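Local coordinates for ABC transporter substrate-binding protein (Staphylococcus aureus subsp. aureus NCTC 8325, PDB 3UN6) that binds zinc and probably serves as the substrate-binding component of an ABC-type import system, its natural ligand and precise role not being established, at residues Asn106-Glu116 and Asp217-Glu228. Numbering follows the deposited sequence.
Sequences NIKAVALGHHE and DAYCCVLVLRGE. With ZN (zinc ion), chain B.
His114 reaches the zinc site without touching the metal: its NE2 accepts the backbone N-H of Cys221 at 3.1 Å, nearly in the ring plane, a bond that would steady the start of strand 221-225, where two consecutive cysteines grasp the ion. Cys221 SG lies 2.3 Å from the zinc and Cys220 SG binds it too, while a water and His46 complete the shell; the His46 ring stacks on that of His114, making the latter a second-shell residue. With CG between its backbone N and carbonyl carbon (chi1 63°), the His114 ring presents its edge to Cys221 N and Cys220 CB. One water, donating to His114 O and Cys221 O and accepting from Cys220 N, bridges the two segments beside the metal.

Away from the metal, the segments pair as antiparallel strands interrupted by a classic beta bulge, two residues, Val110 and Ala111, standing opposite the single Leu223. Val110 N donates to Leu223 O, and Leu223 N returns a 2.7 Å bond to Ala111 O. Val110 CG2 also packs against Leu223 CD2. Beyond the bulge, Leu112 sets CD2 over the centre of the Tyr219 ring, 3.6 Å from its centroid, a CH-pi contact; Tyr219 OH is held by Lys287 N. His115 ND1 donates to Asp217 OD1 over 2.8 Å, on the syn side, with ring and carboxylate planes 45° apart, while Glu116 OE1 receives Asp217 N at 2.8 Å. At the far end, Asn106 OD1 accepts Gly227 N from above its carbonyl plane.

Strand 108-110 forms one edge of a five-stranded mixed sheet, and 221-225 lies between it and 89-93. Helix 234-250 covers Ala111, Leu223 and Leu225, whereas Ile107 and Val224 pack on Leu82 of helix 75-83; past the corner at Ala111, 112-122 passes into the second sheet.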
loop_
_atom_site.group_PDB
_atom_site.type_symbol
_atom_site.label_atom_id
_atom_site.label_comp_id
_atom_site.label_asym_id
_atom_site.label_seq_id
_atom_site.Cartn_x
_atom_site.Cartn_y
_atom_site.Cartn_z
ATOM N N ASN A 106 17.444 -7.893 -4.338
ATOM C CA ASN A 106 18.383 -6.811 -4.124
ATOM C C ASN A 106 17.727 -5.478 -3.678
ATOM O O ASN A 106 18.427 -4.478 -3.499
ATOM C CB ASN A 106 19.164 -6.587 -5.423
ATOM C CG ASN A 106 18.302 -6.019 -6.534
ATOM O OD1 ASN A 106 17.552 -5.063 -6.331
ATOM N ND2 ASN A 106 18.422 -6.593 -7.727
ATOM N N ILE A 107 16.411 -5.456 -3.479
ATOM C CA ILE A 107 15.723 -4.201 -3.134
ATOM C C ILE A 107 15.931 -3.711 -1.706
ATOM O O ILE A 107 16.338 -4.468 -0.824
ATOM C CB ILE A 107 14.187 -4.270 -3.426
ATOM C CG1 ILE A 107 13.504 -5.384 -2.624
ATOM C CG2 ILE A 107 13.943 -4.482 -4.903
ATOM C CD1 ILE A 107 11.987 -5.472 -2.821
ATOM N N LYS A 108 15.654 -2.419 -1.509
ATOM C CA LYS A 108 15.710 -1.745 -0.216
ATOM C C LYS A 108 14.516 -0.797 -0.133
ATOM O O LYS A 108 14.179 -0.127 -1.129
ATOM C CB LYS A 108 16.978 -0.920 -0.089
ATOM C CG LYS A 108 18.292 -1.710 0.128
ATOM C CD LYS A 108 18.484 -2.119 1.575
ATOM C CE LYS A 108 19.883 -2.618 1.833
ATOM N NZ LYS A 108 20.212 -2.580 3.309
ATOM N N ALA A 109 13.858 -0.774 1.024
ATOM C CA ALA A 109 12.746 0.148 1.292
ATOM C C ALA A 109 13.387 1.446 1.752
ATOM O O ALA A 109 14.331 1.428 2.568
ATOM C CB ALA A 109 11.842 -0.371 2.379
ATOM N N VAL A 110 12.903 2.551 1.215
ATOM C CA VAL A 110 13.482 3.870 1.506
ATOM C C VAL A 110 12.515 4.793 2.196
ATOM O O VAL A 110 12.939 5.706 2.925
ATOM C CB VAL A 110 14.066 4.506 0.223
ATOM C CG1 VAL A 110 15.156 3.585 -0.341
ATOM C CG2 VAL A 110 12.980 4.792 -0.831
ATOM N N ALA A 111 11.219 4.551 2.024
ATOM C CA ALA A 111 10.207 5.383 2.677
ATOM C C ALA A 111 8.832 4.759 2.605
ATOM O O ALA A 111 8.578 3.871 1.785
ATOM C CB ALA A 111 10.178 6.777 2.036
ATOM N N LEU A 112 7.927 5.233 3.447
ATOM C CA LEU A 112 6.531 4.769 3.374
ATOM C C LEU A 112 5.838 5.438 2.180
ATOM O O LEU A 112 6.258 6.498 1.733
ATOM C CB LEU A 112 5.777 5.184 4.643
ATOM C CG LEU A 112 6.255 4.637 5.981
ATOM C CD1 LEU A 112 5.479 5.327 7.114
ATOM C CD2 LEU A 112 6.103 3.087 6.018
ATOM N N GLY A 113 4.808 4.817 1.643
ATOM C CA GLY A 113 4.012 5.444 0.602
ATOM C C GLY A 113 2.923 6.338 1.225
ATOM O O GLY A 113 2.454 7.283 0.606
ATOM N N HIS A 114 2.568 6.071 2.479
ATOM C CA HIS A 114 1.438 6.733 3.108
ATOM C C HIS A 114 1.237 6.197 4.523
ATOM O O HIS A 114 1.942 5.283 4.966
ATOM C CB HIS A 114 0.206 6.243 2.367
ATOM C CG HIS A 114 0.030 4.774 2.540
ATOM N ND1 HIS A 114 -0.877 4.235 3.426
ATOM C CD2 HIS A 114 0.785 3.740 2.095
ATOM C CE1 HIS A 114 -0.736 2.920 3.440
ATOM N NE2 HIS A 114 0.275 2.598 2.650
ATOM N N HIS A 115 0.265 6.773 5.219
ATOM C CA HIS A 115 -0.204 6.254 6.521
ATOM C C HIS A 115 -1.696 5.976 6.331
ATOM O O HIS A 115 -2.384 6.724 5.624
ATOM C CB HIS A 115 -0.006 7.232 7.678
ATOM C CG HIS A 115 1.429 7.508 8.001
ATOM N ND1 HIS A 115 2.150 6.754 8.897
ATOM C CD2 HIS A 115 2.278 8.448 7.534
ATOM C CE1 HIS A 115 3.381 7.220 8.970
ATOM N NE2 HIS A 115 3.485 8.250 8.157
ATOM N N GLU A 116 -2.171 4.889 6.933
ATOM C CA GLU A 116 -3.578 4.495 6.905
ATOM C C GLU A 116 -4.118 4.208 5.505
ATOM O O GLU A 116 -3.423 3.573 4.689
ATOM C CB GLU A 116 -4.442 5.531 7.666
ATOM C CG GLU A 116 -3.973 5.735 9.099
ATOM C CD GLU A 116 -4.064 4.469 9.991
ATOM O OE1 GLU A 116 -3.707 4.580 11.189
ATOM O OE2 GLU A 116 -4.501 3.383 9.524
ATOM N N ASP A 217 -2.120 2.810 12.674
ATOM C CA ASP A 217 -0.956 3.137 11.851
ATOM C C ASP A 217 -0.108 1.928 11.435
ATOM O O ASP A 217 1.128 1.957 11.497
ATOM C CB ASP A 217 -0.086 4.210 12.536
ATOM C CG ASP A 217 0.986 4.821 11.568
ATOM O OD1 ASP A 217 0.796 4.795 10.318
ATOM O OD2 ASP A 217 2.016 5.330 12.071
ATOM N N ALA A 218 -0.777 0.855 11.037
ATOM C CA ALA A 218 -0.086 -0.300 10.519
ATOM C C ALA A 218 0.544 0.088 9.189
ATOM O O ALA A 218 -0.115 0.649 8.323
ATOM C CB ALA A 218 -1.066 -1.460 10.312
ATOM N N TYR A 219 1.821 -0.194 9.008
ATOM C CA TYR A 219 2.426 0.106 7.736
ATOM C C TYR A 219 1.821 -0.824 6.676
ATOM O O TYR A 219 1.484 -1.989 6.965
ATOM C CB TYR A 219 3.944 -0.050 7.784
ATOM C CG TYR A 219 4.697 0.944 8.633
ATOM C CD1 TYR A 219 4.115 2.146 9.059
ATOM C CD2 TYR A 219 6.045 0.742 8.904
ATOM C CE1 TYR A 219 4.846 3.071 9.803
ATOM C CE2 TYR A 219 6.785 1.664 9.620
ATOM C CZ TYR A 219 6.182 2.825 10.074
ATOM O OH TYR A 219 6.922 3.729 10.788
ATOM N N CYS A 220 1.647 -0.293 5.463
ATOM C CA CYS A 220 1.133 -1.079 4.349
ATOM C C CYS A 220 2.084 -1.032 3.145
ATOM O O CYS A 220 2.802 -1.972 2.895
ATOM C CB CYS A 220 -0.274 -0.631 3.964
ATOM S SG CYS A 220 -1.041 -1.717 2.714
ATOM N N CYS A 221 2.081 0.050 2.395
ATOM C CA CYS A 221 2.953 0.148 1.244
ATOM C C CYS A 221 4.191 0.992 1.501
ATOM O O CYS A 221 4.146 1.994 2.215
ATOM C CB CYS A 221 2.204 0.695 0.036
ATOM S SG CYS A 221 1.001 -0.477 -0.702
ATOM N N VAL A 222 5.281 0.608 0.851
ATOM C CA VAL A 222 6.567 1.318 0.950
ATOM C C VAL A 222 7.136 1.564 -0.449
ATOM O O VAL A 222 6.814 0.846 -1.405
ATOM C CB VAL A 222 7.645 0.470 1.731
ATOM C CG1 VAL A 222 7.393 0.510 3.232
ATOM C CG2 VAL A 222 7.702 -0.953 1.190
ATOM N N LEU A 223 7.953 2.605 -0.567
ATOM C CA LEU A 223 8.707 2.856 -1.781
ATOM C C LEU A 223 9.990 2.045 -1.636
ATOM O O LEU A 223 10.765 2.244 -0.660
ATOM C CB LEU A 223 9.067 4.324 -1.923
ATOM C CG LEU A 223 9.990 4.693 -3.103
ATOM C CD1 LEU A 223 9.348 4.380 -4.414
ATOM C CD2 LEU A 223 10.365 6.190 -3.031
ATOM N N VAL A 224 10.186 1.106 -2.560
ATOM C CA VAL A 224 11.398 0.318 -2.607
ATOM C C VAL A 224 12.144 0.641 -3.898
ATOM O O VAL A 224 11.521 0.966 -4.924
ATOM C CB VAL A 224 11.118 -1.173 -2.570
ATOM C CG1 VAL A 224 10.334 -1.521 -1.304
ATOM C CG2 VAL A 224 10.345 -1.620 -3.813
ATOM N N LEU A 225 13.474 0.572 -3.837
ATOM C CA LEU A 225 14.311 0.803 -4.993
ATOM C C LEU A 225 15.218 -0.354 -5.147
ATOM O O LEU A 225 15.648 -0.946 -4.144
ATOM C CB LEU A 225 15.177 2.054 -4.799
ATOM C CG LEU A 225 14.406 3.364 -4.637
ATOM C CD1 LEU A 225 15.343 4.517 -4.289
ATOM C CD2 LEU A 225 13.603 3.677 -5.887
ATOM N N ARG A 226 15.518 -0.697 -6.401
ATOM C CA ARG A 226 16.476 -1.745 -6.670
ATOM C C ARG A 226 17.844 -1.272 -6.181
ATOM O O ARG A 226 18.176 -0.096 -6.280
ATOM C CB ARG A 226 16.495 -2.125 -8.166
ATOM C CG ARG A 226 15.305 -2.984 -8.617
ATOM C CD ARG A 226 15.377 -3.359 -10.108
ATOM N NE ARG A 226 16.604 -4.084 -10.466
ATOM C CZ ARG A 226 16.769 -5.406 -10.398
ATOM N NH1 ARG A 226 15.798 -6.204 -9.978
ATOM N NH2 ARG A 226 17.923 -5.935 -10.760
ATOM N N GLY A 227 18.631 -2.207 -5.654
ATOM C CA GLY A 227 19.944 -1.921 -5.076
ATOM C C GLY A 227 20.937 -1.171 -5.936
ATOM O O GLY A 227 21.717 -0.377 -5.416
ATOM N N GLU A 228 20.925 -1.402 -7.247
ATOM C CA GLU A 228 21.872 -0.713 -8.112
ATOM C C GLU A 228 21.655 0.805 -8.148
ATOM O O GLU A 228 22.625 1.566 -8.238
ATOM C CB GLU A 228 21.927 -1.299 -9.529
ATOM C CG GLU A 228 20.717 -1.118 -10.421
ATOM C CD GLU A 228 19.623 -2.155 -10.215
ATOM O OE1 GLU A 228 19.692 -2.977 -9.260
ATOM O OE2 GLU A 228 18.685 -2.146 -11.041
HETATM ZN ZN ZN B . -0.874 -0.631 0.590
HETATM O O HOH W 1 2.724 2.509 4.864
HETATM O O HOH W 2 -3.903 0.792 10.238
HETATM O O HOH W 3 -0.272 3.457 8.569
HETATM O O HOH W 4 -2.383 -1.931 -0.729
#